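Local structure of DNA ligase (Aquifex aeolicus, 3QWU) at residues Gly66-Phe71 and Glu196-Ile201; Asp114-Arg119 and Leu154-Phe159; Lys206-Asn209 and Gly215-Phe218; Ala235-Ile240 and Leu260-Phe265. The protein is a putative ATP-dependent DNA ligase, of an enzyme class that joins nucleic acid ends through an enzyme-AMP intermediate, and binds adenosine and calcium. All blocks are in the same frame, centred on the assembly; numbering follows the deposited sequence.

Overall arrangement
Interactions 2 and 3 touch the bound adenosine, interaction 1 packs on the same sheet as interaction 3, and interaction 4 carries on toward the C-terminal helices. Interaction 2 is nested in the loop closed by interaction 1, and interactions 3 and 4 follow in series. Interactions 1 and 3 share helix 195-210 and touch through Phe218, their centres about 13 Å apart; the same spacing separates 3 from 4. Interaction 2 lies about 22 Å from interaction 3, centre to centre, yet both reach the adenosine: Phe157 and Val217 meet opposite faces of its base. Interaction 4 supplies Asp239 to the calcium ion, and like interaction 1 it also touches the second subunit.

Interaction 1: Gly66-Phe71 and Glu196-Ile201; sequences GLREQF and EGIKKI
Leu67 sets one methyl group against the CD1 methyls of two isoleucines of the facing helix: its CD1 lies 3.6 Å from Ile201 CD1 and 3.7 Å from Ile198 CD1. The two approaches differ. Leu67 and Ile201 meet tip to tip, whereas Leu67 and Ile198 slide past each other in opposite directions, which also brings Leu67 CB to 4.1 Å from Ile198 CD1. In Ile201, CG1 turned away from the carbonyl carbon (chi1 -63°) and a nearly extended chi2 carry CD1 out to that meeting. Arg68 borders the cluster. Its chain crosses that of Ile198 at about a right angle, and its NH2 lies 4.1 Å from Ile198 CG1, a van der Waals touch at the side of the helix. The guanidinium is held mainly from beyond the two segments, by a salt bridge from NH1 to Glu64 and a hydrogen bond from NH2 to the carbonyl of Ala193; the NH2 bond links helix 63-70 to the chain leading into helix 195-210, on the exposed side of the contact. No hydrogen bond joins 66-71 to 196-201 directly. The axes stay 11.7 Å apart and run at 130°, so the gap is bridged by the methyl ends of branched aliphatic side chains and not by close backbone packing. Further in, Leu67 and Ile201 both rest on Phe75 of strand 75-80 and Phe218 of strand 215-220. Helices 63-70 and 195-210 therefore lie side by side over one face of the mixed five-stranded sheet, with Leu67 also touching Ile60 and Ile201 touching Phe191.

Interaction 2: Asp114-Arg119 and Leu154-Phe159; sequences DLIDLR and LFVFDF. With ADN (adenosine), chain C.
Strand 153-161 forms one wall of the adenosine pocket, and Leu154 on it packs against Leu115 and Ile116, where helix 106-115 ends. Leu154 spreads its two methyls: CD1 lies 4.1 Å from Leu115 CB, while CD2 meets Ile116 CD1 at 3.9 Å. Ile116 lies obliquely across Leu154, its CG1 anti to the backbone N (chi1 -173°) and its chain extended, which carries CD1 on to Val156 CG2, 4.2 Å away and approached at about a right angle. One water joins the backbones beside this apolar patch, giving a hydrogen bond to Leu115 O (2.7 Å) and accepting one from Leu154 N. Directly after Val156 comes Phe157, where a chi1 of 59°, with CG between the backbone N and the carbonyl carbon, lays the ring over one face of the adenine: N3 of the base sits 3.6 Å from the ring plane, over its centre, and Phe157 CD1 is 3.4 Å from C2 of adenosine. Phe157 and Asp158 both face Cys130 of strand 127-134 in a classic beta bulge. Asp158 makes salt bridges to Arg227, Lys219 and Lys173; Lys173 also bonds Phe157 O, bridging two acceptors that come within 2.9 Å, Phe157 O and Asp158 OD1. The same strand thus presents hydrocarbon to the 114-119 segment and an aromatic face to the nucleoside. Phe157 gives the base apolar contact over one face, while the hydrogen bonds to adenosine come from other residues, among them Glu132 and Asn85.

Interaction 3: Lys206-Asn209 and Gly215-Phe218; sequences KRFN and GVVF. With ADN (adenosine), chain C.
The aromatic part of this contact is Phe208, which turns the rim of its ring to the start of strand 215-220. Gly215 O lies at the edge, near the ring plane, with Phe208 CE2 3.6 Å away and Phe208 CD2 just as near; this arrangement brings the slightly positive C-H rim toward the carbonyl oxygen, with no hydrogen bond between the segments. Gly215 adopts backbone angles (phi 151°, psi -162°) open to glycine. The apolar part is the approach of Val216 CG1 to the same ring carbon, Phe208 CE2, at 3.9 Å, and the two side chains cross at about a right angle. Contact with the ligand belongs to the next residue. Val217 CG2 lies 3.6 Å from N1 of adenosine, on the face of the base opposite Phe157, so the adenine is sandwiched between a valine methyl and a phenyl ring. The strand accordingly offers Val216 and Phe218 to the helices and Val217 to the pocket. In the sheet, 215-220 runs antiparallel between 75-80 and 227-231. Helix 195-210 packs against it, connected by a short turn, with Leu205 on Val216 and Ile201 on Phe218, while Phe208 also reaches Glu79; Leu63 and Leu67 of helix 63-70 cover Phe218 beside them.

Interaction 4: Ala235-Ile240 and Leu260-Phe265; sequences ANLMDI and LRLVLF. With CA (calcium ion), chain D.
Asn236 and Arg261 carry most of this contact, crossing at about a right angle. Arg261 NH1 donates to Asn236 OD1 (3.1 Å, N-H...O angle 163°), arriving nearly along the C=O axis, with the oxygen close to the guanidinium plane. The amide and guanidinium planes are turned 59° apart, so the groups do not stack. Arg261 is extended from CG to NE, which carries the chain past the amide and brings NH1 to the oxygen; ND2 of Asn236 lies 3.6 Å from Arg261 CB and gives a hydrogen bond to a water that also makes a weak one to Arg261 O. The strongest partner of the guanidinium lies outside, Asn257 on NH2. Helices 233-242 and 254-269 are thus linked beside the metal site: one turn on from Asn236, Asp239 OD1 binds the calcium ion at 2.5 Å, together with Asp82, Glu143 and two waters. Asp239 OD2 is 4.9 Å from Arg261 NH1, opposite charges not in contact, whose attraction may add to the weak, long ion pair of OD2 with Arg258. Leu262, deposited in two conformers, packs its CD2 loosely on Leu237 CD2 and also touches Leu277 of its own chain and Ile286 of the second subunit.

Interaction 1: Gly66-Phe71 and Glu196-Ile201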
# COMPACT_ATOMS: atom_id res chain seq x y z
N GLY A 66 21.96 7.08 -11.73
CA GLY A 66 22.22 5.83 -11.04
C GLY A 66 23.48 5.15 -11.55
O GLY A 66 24.33 4.69 -10.77
N LEU A 67 23.58 5.09 -12.87
CA LEU A 67 24.73 4.48 -13.51
C LEU A 67 26.01 5.23 -13.17
O LEU A 67 27.00 4.64 -12.80
CB LEU A 67 24.53 4.46 -15.02
CG LEU A 67 23.51 3.46 -15.55
CD1 LEU A 67 23.64 3.42 -17.06
CD2 LEU A 67 23.77 2.13 -14.90
N ARG A 68 25.94 6.53 -13.23
CA ARG A 68 27.01 7.42 -12.83
C ARG A 68 27.38 7.27 -11.34
O ARG A 68 28.53 7.35 -10.99
CB ARG A 68 26.59 8.84 -13.18
CG ARG A 68 27.64 9.88 -13.13
CD ARG A 68 27.19 11.12 -13.95
NE ARG A 68 27.44 10.87 -15.37
CZ ARG A 68 26.73 11.33 -16.40
NH1 ARG A 68 25.66 12.10 -16.19
NH2 ARG A 68 27.10 11.02 -17.65
N GLU A 69 26.40 7.03 -10.48
CA GLU A 69 26.71 6.91 -9.04
C GLU A 69 27.22 5.50 -8.62
O GLU A 69 28.11 5.39 -7.79
CB GLU A 69 25.49 7.31 -8.20
CG GLU A 69 25.62 7.17 -6.66
CD GLU A 69 26.33 8.36 -5.98
OE1 GLU A 69 26.09 9.53 -6.33
OE2 GLU A 69 27.12 8.11 -5.07
N GLN A 70 26.65 4.45 -9.18
CA GLN A 70 26.89 3.13 -8.63
C GLN A 70 28.15 2.42 -9.12
O GLN A 70 28.62 1.52 -8.45
CB GLN A 70 25.69 2.22 -8.87
CG GLN A 70 24.45 2.66 -8.13
CD GLN A 70 24.64 2.74 -6.62
OE1 GLN A 70 24.23 3.72 -5.98
NE2 GLN A 70 25.23 1.69 -6.04
N PHE A 71 28.68 2.84 -10.27
CA PHE A 71 29.73 2.10 -10.98
C PHE A 71 30.98 2.94 -11.19
O PHE A 71 30.88 4.09 -11.57
CB PHE A 71 29.23 1.53 -12.32
CG PHE A 71 28.11 0.51 -12.15
CD1 PHE A 71 28.34 -0.70 -11.52
CD2 PHE A 71 26.85 0.78 -12.61
CE1 PHE A 71 27.30 -1.63 -11.35
CE2 PHE A 71 25.80 -0.14 -12.40
CZ PHE A 71 26.03 -1.34 -11.77
N GLU A 196 28.24 9.07 -24.20
CA GLU A 196 27.89 8.12 -25.28
C GLU A 196 27.28 6.86 -24.72
O GLU A 196 26.22 6.43 -25.16
CB GLU A 196 29.09 7.73 -26.18
CG GLU A 196 28.95 8.22 -27.65
CD GLU A 196 27.48 8.24 -28.17
OE1 GLU A 196 26.80 7.18 -28.12
OE2 GLU A 196 27.01 9.31 -28.63
N GLY A 197 27.94 6.27 -23.73
CA GLY A 197 27.36 5.11 -23.02
C GLY A 197 25.91 5.35 -22.61
O GLY A 197 25.00 4.54 -22.89
N ILE A 198 25.66 6.49 -22.00
CA ILE A 198 24.33 6.77 -21.53
C ILE A 198 23.36 6.89 -22.67
O ILE A 198 22.22 6.44 -22.54
CB ILE A 198 24.27 8.07 -20.67
CG1 ILE A 198 25.07 7.88 -19.37
CG2 ILE A 198 22.83 8.49 -20.37
CD1 ILE A 198 24.56 6.75 -18.48
N LYS A 199 23.76 7.50 -23.79
CA LYS A 199 22.80 7.64 -24.89
C LYS A 199 22.41 6.22 -25.36
O LYS A 199 21.23 5.96 -25.57
CB LYS A 199 23.32 8.45 -26.06
CG LYS A 199 22.93 9.96 -26.05
CD LYS A 199 23.84 10.87 -25.13
CE LYS A 199 24.15 12.28 -25.72
NZ LYS A 199 25.50 12.36 -26.46
N LYS A 200 23.37 5.32 -25.47
CA LYS A 200 23.10 3.99 -26.02
C LYS A 200 22.23 3.15 -25.07
O LYS A 200 21.23 2.55 -25.50
CB LYS A 200 24.38 3.27 -26.34
CG LYS A 200 25.24 4.02 -27.37
CD LYS A 200 26.61 3.35 -27.53
CE LYS A 200 27.63 4.31 -28.07
NZ LYS A 200 28.99 3.69 -28.21
N ILE A 201 22.58 3.16 -23.79
CA ILE A 201 21.79 2.44 -22.81
C ILE A 201 20.36 2.97 -22.75
O ILE A 201 19.46 2.22 -22.50
CB ILE A 201 22.45 2.52 -21.40
CG1 ILE A 201 23.80 1.85 -21.44
CG2 ILE A 201 21.59 1.86 -20.34
CD1 ILE A 201 24.65 2.18 -20.30

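Interaction 2: Asp114-Arg119 and Leu154-Phe159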
# COMPACT_ATOMS: atom_id res chain seq x y z
N ASP A 114 14.63 -31.31 -20.67
CA ASP A 114 14.07 -30.51 -21.73
C ASP A 114 14.57 -29.08 -21.76
O ASP A 114 14.52 -28.44 -22.82
CB ASP A 114 12.57 -30.51 -21.61
CG ASP A 114 12.00 -31.87 -21.76
OD1 ASP A 114 12.52 -32.60 -22.63
OD2 ASP A 114 11.07 -32.23 -21.02
N LEU A 115 15.03 -28.56 -20.63
CA LEU A 115 15.37 -27.15 -20.54
C LEU A 115 16.84 -26.82 -20.90
O LEU A 115 17.13 -25.74 -21.46
CB LEU A 115 15.04 -26.63 -19.15
CG LEU A 115 13.55 -26.64 -18.76
CD1 LEU A 115 13.44 -26.31 -17.29
CD2 LEU A 115 12.73 -25.66 -19.56
N ILE A 116 17.75 -27.74 -20.60
CA ILE A 116 19.17 -27.44 -20.65
C ILE A 116 19.98 -28.73 -20.60
O ILE A 116 19.66 -29.68 -19.88
CB ILE A 116 19.58 -26.51 -19.51
CG1 ILE A 116 21.03 -26.08 -19.68
CG2 ILE A 116 19.39 -27.17 -18.10
CD1 ILE A 116 21.51 -25.10 -18.65
N ASP A 117 21.02 -28.77 -21.41
CA ASP A 117 21.97 -29.87 -21.45
C ASP A 117 23.00 -29.65 -20.31
O ASP A 117 23.66 -28.61 -20.25
CB ASP A 117 22.59 -29.89 -22.85
CG ASP A 117 23.82 -30.80 -22.98
OD1 ASP A 117 24.01 -31.78 -22.19
OD2 ASP A 117 24.62 -30.50 -23.92
N LEU A 118 23.18 -30.67 -19.46
CA LEU A 118 23.96 -30.56 -18.25
C LEU A 118 25.31 -31.32 -18.25
O LEU A 118 25.89 -31.58 -17.18
CB LEU A 118 23.07 -30.96 -17.06
CG LEU A 118 22.05 -29.84 -16.73
CD1 LEU A 118 21.08 -30.28 -15.61
CD2 LEU A 118 22.74 -28.47 -16.34
N ARG A 119 25.80 -31.63 -19.45
CA ARG A 119 27.22 -32.00 -19.71
C ARG A 119 28.19 -31.07 -18.98
O ARG A 119 29.13 -31.53 -18.34
CB ARG A 119 27.52 -31.90 -21.23
CG ARG A 119 28.79 -32.54 -21.73
CD ARG A 119 28.81 -32.55 -23.28
NE ARG A 119 29.91 -31.75 -23.86
CZ ARG A 119 29.78 -30.65 -24.62
NH1 ARG A 119 28.57 -30.17 -24.94
NH2 ARG A 119 30.87 -30.01 -25.08
N LEU A 154 14.73 -21.69 -20.50
CA LEU A 154 15.63 -21.39 -19.45
C LEU A 154 16.72 -20.51 -20.04
O LEU A 154 17.13 -20.71 -21.14
CB LEU A 154 16.13 -22.68 -18.87
CG LEU A 154 17.24 -22.64 -17.86
CD1 LEU A 154 17.14 -23.88 -16.99
CD2 LEU A 154 18.53 -22.56 -18.64
N PHE A 155 17.14 -19.51 -19.29
CA PHE A 155 18.14 -18.59 -19.71
C PHE A 155 19.17 -18.36 -18.62
O PHE A 155 18.86 -17.73 -17.62
CB PHE A 155 17.46 -17.28 -20.08
CG PHE A 155 16.46 -17.40 -21.23
CD1 PHE A 155 16.88 -17.36 -22.53
CD2 PHE A 155 15.13 -17.55 -21.00
CE1 PHE A 155 15.94 -17.48 -23.62
CE2 PHE A 155 14.21 -17.65 -22.08
CZ PHE A 155 14.65 -17.65 -23.37
N VAL A 156 20.38 -18.91 -18.80
CA VAL A 156 21.49 -18.68 -17.91
C VAL A 156 21.92 -17.18 -17.88
O VAL A 156 21.99 -16.52 -18.93
CB VAL A 156 22.75 -19.54 -18.35
CG1 VAL A 156 23.96 -19.28 -17.40
CG2 VAL A 156 22.42 -21.01 -18.41
N PHE A 157 22.13 -16.65 -16.68
CA PHE A 157 22.66 -15.30 -16.47
C PHE A 157 23.83 -15.27 -15.48
O PHE A 157 24.49 -14.22 -15.32
CB PHE A 157 21.54 -14.35 -16.00
CG PHE A 157 20.86 -14.76 -14.72
CD1 PHE A 157 21.48 -14.66 -13.51
CD2 PHE A 157 19.57 -15.27 -14.73
CE1 PHE A 157 20.80 -15.09 -12.34
CE2 PHE A 157 18.94 -15.69 -13.57
CZ PHE A 157 19.56 -15.61 -12.39
N ASP A 158 24.08 -16.37 -14.77
CA ASP A 158 25.24 -16.39 -13.86
C ASP A 158 25.72 -17.82 -13.58
O ASP A 158 25.00 -18.81 -13.83
CB ASP A 158 24.93 -15.59 -12.54
CG ASP A 158 25.26 -14.04 -12.65
OD1 ASP A 158 26.37 -13.69 -13.17
OD2 ASP A 158 24.43 -13.20 -12.19
N PHE A 159 26.97 -17.93 -13.11
CA PHE A 159 27.44 -19.15 -12.47
C PHE A 159 27.96 -18.78 -11.11
O PHE A 159 28.59 -17.74 -10.92
CB PHE A 159 28.59 -19.81 -13.23
CG PHE A 159 28.22 -20.33 -14.59
CD1 PHE A 159 27.62 -21.55 -14.73
CD2 PHE A 159 28.52 -19.61 -15.74
CE1 PHE A 159 27.30 -22.02 -15.98
CE2 PHE A 159 28.20 -20.10 -17.01
CZ PHE A 159 27.57 -21.27 -17.13
O5' ADN C . 16.69 -9.92 -8.30
C5' ADN C . 16.70 -9.86 -9.73
C4' ADN C . 16.11 -11.15 -10.29
O4' ADN C . 15.91 -11.06 -11.74
C3' ADN C . 17.06 -12.32 -10.07
O3' ADN C . 16.88 -13.01 -8.84
C2' ADN C . 16.83 -13.21 -11.28
O2' ADN C . 15.99 -14.31 -10.96
C1' ADN C . 16.16 -12.34 -12.35
N9 ADN C . 16.98 -12.12 -13.55
C8 ADN C . 16.49 -12.12 -14.81
N7 ADN C . 17.45 -11.88 -15.73
C5 ADN C . 18.59 -11.70 -15.02
C6 ADN C . 19.97 -11.38 -15.38
N6 ADN C . 20.26 -11.23 -16.71
N1 ADN C . 20.90 -11.30 -14.38
C2 ADN C . 20.55 -11.45 -13.07
N3 ADN C . 19.27 -11.72 -12.67
C4 ADN C . 18.29 -11.87 -13.59
O HOH W 1 15.36 -23.97 -22.40

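Interaction 3: Lys206-Asn209 and Gly215-Phe218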
# COMPACT_ATOMS: atom_id res chain seq x y z
N LYS A 206 14.45 2.25 -24.04
CA LYS A 206 13.34 2.73 -24.80
C LYS A 206 12.83 1.61 -25.71
O LYS A 206 11.64 1.41 -25.82
CB LYS A 206 13.80 3.92 -25.67
CG LYS A 206 12.70 4.53 -26.54
CD LYS A 206 13.27 5.29 -27.69
CE LYS A 206 12.21 6.06 -28.46
NZ LYS A 206 12.05 5.58 -29.87
N ARG A 207 13.75 0.89 -26.36
CA ARG A 207 13.39 -0.19 -27.29
C ARG A 207 12.74 -1.39 -26.53
O ARG A 207 11.64 -1.85 -26.82
CB ARG A 207 14.62 -0.61 -28.11
CG ARG A 207 14.28 -1.63 -29.19
CD ARG A 207 15.45 -2.06 -30.01
NE ARG A 207 16.41 -2.90 -29.31
CZ ARG A 207 17.57 -2.51 -28.82
NH1 ARG A 207 17.99 -1.26 -28.92
NH2 ARG A 207 18.34 -3.39 -28.24
N PHE A 208 13.39 -1.80 -25.47
CA PHE A 208 12.89 -2.88 -24.64
C PHE A 208 11.49 -2.58 -24.16
O PHE A 208 10.58 -3.43 -24.12
CB PHE A 208 13.88 -3.01 -23.43
CG PHE A 208 14.95 -4.01 -23.63
CD1 PHE A 208 15.40 -4.30 -24.87
CD2 PHE A 208 15.47 -4.68 -22.55
CE1 PHE A 208 16.36 -5.29 -25.07
CE2 PHE A 208 16.47 -5.65 -22.71
CZ PHE A 208 16.93 -5.95 -23.97
N ASN A 209 11.34 -1.34 -23.70
CA ASN A 209 10.08 -0.89 -23.16
C ASN A 209 9.04 -1.00 -24.26
O ASN A 209 7.99 -1.49 -24.03
CB ASN A 209 10.12 0.57 -22.63
CG ASN A 209 8.77 0.97 -21.95
OD1 ASN A 209 8.27 0.29 -21.06
ND2 ASN A 209 8.15 1.96 -22.47
N GLY A 215 13.45 -5.18 -18.57
CA GLY A 215 14.52 -4.32 -18.12
C GLY A 215 15.89 -4.91 -18.35
O GLY A 215 16.04 -5.82 -19.16
N VAL A 216 16.90 -4.39 -17.67
CA VAL A 216 18.24 -4.91 -17.76
C VAL A 216 18.84 -5.06 -16.38
O VAL A 216 18.37 -4.44 -15.41
CB VAL A 216 19.13 -3.97 -18.62
CG1 VAL A 216 18.53 -3.80 -20.00
CG2 VAL A 216 19.31 -2.59 -17.91
N VAL A 217 19.89 -5.89 -16.30
CA VAL A 217 20.80 -5.93 -15.13
C VAL A 217 22.17 -5.44 -15.50
O VAL A 217 22.74 -5.87 -16.47
CB VAL A 217 20.97 -7.36 -14.57
CG1 VAL A 217 21.79 -7.34 -13.28
CG2 VAL A 217 19.63 -7.96 -14.30
N PHE A 218 22.72 -4.52 -14.72
CA PHE A 218 24.04 -3.98 -14.96
C PHE A 218 25.04 -4.73 -14.08
O PHE A 218 24.76 -4.94 -12.91
CB PHE A 218 24.06 -2.50 -14.61
CG PHE A 218 23.04 -1.68 -15.36
CD1 PHE A 218 23.27 -1.30 -16.65
CD2 PHE A 218 21.88 -1.25 -14.73
CE1 PHE A 218 22.39 -0.52 -17.35
CE2 PHE A 218 20.98 -0.49 -15.42
CZ PHE A 218 21.25 -0.12 -16.77
O5' ADN C . 16.69 -9.92 -8.30
C5' ADN C . 16.70 -9.86 -9.73
C4' ADN C . 16.11 -11.15 -10.29
O4' ADN C . 15.91 -11.06 -11.74
C3' ADN C . 17.06 -12.32 -10.07
O3' ADN C . 16.88 -13.01 -8.84
C2' ADN C . 16.83 -13.21 -11.28
O2' ADN C . 15.99 -14.31 -10.96
C1' ADN C . 16.16 -12.34 -12.35
N9 ADN C . 16.98 -12.12 -13.55
C8 ADN C . 16.49 -12.12 -14.81
N7 ADN C . 17.45 -11.88 -15.73
C5 ADN C . 18.59 -11.70 -15.02
C6 ADN C . 19.97 -11.38 -15.38
N6 ADN C . 20.26 -11.23 -16.71
N1 ADN C . 20.90 -11.30 -14.38
C2 ADN C . 20.55 -11.45 -13.07
N3 ADN C . 19.27 -11.72 -12.67
C4 ADN C . 18.29 -11.87 -13.59

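Interaction 4: Ala235-Ile240 and Leu260-Phe265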
# COMPACT_ATOMS: atom_id res chain seq x y z
N ALA A 235 6.91 -2.78 -17.74
CA ALA A 235 6.90 -3.90 -16.81
C ALA A 235 6.40 -3.46 -15.46
O ALA A 235 5.75 -4.22 -14.78
CB ALA A 235 8.28 -4.49 -16.68
N ASN A 236 6.75 -2.27 -15.03
CA ASN A 236 6.25 -1.76 -13.78
C ASN A 236 4.73 -1.66 -13.79
O ASN A 236 4.07 -2.16 -12.90
CB ASN A 236 6.87 -0.38 -13.45
CG ASN A 236 8.28 -0.49 -12.94
OD1 ASN A 236 8.56 -1.31 -12.06
ND2 ASN A 236 9.18 0.37 -13.43
N LEU A 237 4.18 -1.08 -14.86
CA LEU A 237 2.74 -1.05 -15.03
C LEU A 237 2.09 -2.46 -14.96
O LEU A 237 1.14 -2.68 -14.21
CB LEU A 237 2.39 -0.35 -16.33
CG LEU A 237 2.62 1.15 -16.31
CD1 LEU A 237 2.58 1.70 -17.74
CD2 LEU A 237 1.62 1.83 -15.38
N MET A 238 2.61 -3.40 -15.75
CA MET A 238 2.07 -4.74 -15.85
C MET A 238 2.13 -5.44 -14.47
O MET A 238 1.26 -6.20 -14.14
CB MET A 238 2.91 -5.57 -16.83
CG MET A 238 2.39 -5.83 -18.20
SD MET A 238 0.59 -6.15 -18.45
CE MET A 238 0.06 -4.42 -18.75
N ASP A 239 3.18 -5.20 -13.70
CA ASP A 239 3.20 -5.75 -12.35
C ASP A 239 2.03 -5.25 -11.55
O ASP A 239 1.40 -6.05 -10.86
CB ASP A 239 4.48 -5.47 -11.58
CG ASP A 239 5.65 -6.28 -12.10
OD1 ASP A 239 5.44 -7.27 -12.83
OD2 ASP A 239 6.77 -5.90 -11.78
N ILE A 240 1.70 -3.95 -11.65
CA ILE A 240 0.62 -3.45 -10.83
C ILE A 240 -0.65 -4.16 -11.26
O ILE A 240 -1.34 -4.73 -10.44
CB ILE A 240 0.51 -1.92 -10.90
CG1 ILE A 240 1.78 -1.30 -10.39
CG2 ILE A 240 -0.65 -1.48 -10.06
CD1 ILE A 240 1.80 0.20 -10.41
N LEU A 260 6.81 5.33 -7.42
CA LEU A 260 8.07 6.06 -7.50
C LEU A 260 8.92 5.62 -8.70
O LEU A 260 9.66 6.42 -9.24
CB LEU A 260 8.88 5.97 -6.19
CG LEU A 260 8.50 7.05 -5.15
CD1 LEU A 260 9.18 6.90 -3.79
CD2 LEU A 260 8.81 8.37 -5.73
N ARG A 261 8.87 4.36 -9.08
CA ARG A 261 9.62 3.96 -10.28
C ARG A 261 9.07 4.67 -11.51
O ARG A 261 9.81 5.18 -12.31
CB ARG A 261 9.55 2.47 -10.50
CG ARG A 261 10.43 1.68 -9.56
CD ARG A 261 10.03 0.15 -9.72
NE ARG A 261 10.23 -0.64 -8.50
CZ ARG A 261 10.01 -1.93 -8.43
NH1 ARG A 261 9.60 -2.62 -9.50
NH2 ARG A 261 10.24 -2.53 -7.30
N LEU A 262 7.76 4.72 -11.63
CA LEU A 262 7.12 5.38 -12.76
C LEU A 262 7.32 6.89 -12.65
O LEU A 262 7.70 7.53 -13.61
CB LEU A 262 5.64 5.03 -12.82
CG LEU A 262 4.82 5.65 -13.97
CD1 LEU A 262 5.17 5.04 -15.33
CD2 LEU A 262 3.34 5.48 -13.69
N VAL A 263 7.14 7.45 -11.46
CA VAL A 263 7.29 8.88 -11.32
C VAL A 263 8.70 9.36 -11.61
O VAL A 263 8.87 10.35 -12.31
CB VAL A 263 6.83 9.40 -9.94
CG1 VAL A 263 7.03 10.90 -9.87
CG2 VAL A 263 5.38 9.11 -9.74
N LEU A 264 9.70 8.66 -11.10
CA LEU A 264 11.09 9.07 -11.38
C LEU A 264 11.57 8.90 -12.83
O LEU A 264 12.42 9.66 -13.27
CB LEU A 264 12.08 8.46 -10.37
CG LEU A 264 11.86 9.06 -8.96
CD1 LEU A 264 12.53 8.21 -7.95
CD2 LEU A 264 12.39 10.48 -8.91
N PHE A 265 10.99 7.94 -13.56
CA PHE A 265 11.19 7.83 -15.00
C PHE A 265 10.56 9.02 -15.67
O PHE A 265 11.17 9.65 -16.50
CB PHE A 265 10.59 6.51 -15.51
CG PHE A 265 10.48 6.41 -17.03
CD1 PHE A 265 11.57 6.12 -17.80
CD2 PHE A 265 9.24 6.59 -17.67
CE1 PHE A 265 11.45 6.05 -19.20
CE2 PHE A 265 9.10 6.50 -19.03
CZ PHE A 265 10.20 6.24 -19.82
CA CA D . 6.57 -8.13 -14.94
O HOH W 2 9.39 3.26 -14.83
O HOH W 3 8.03 -7.07 -13.61
O HOH W 4 7.09 -9.47 -13.09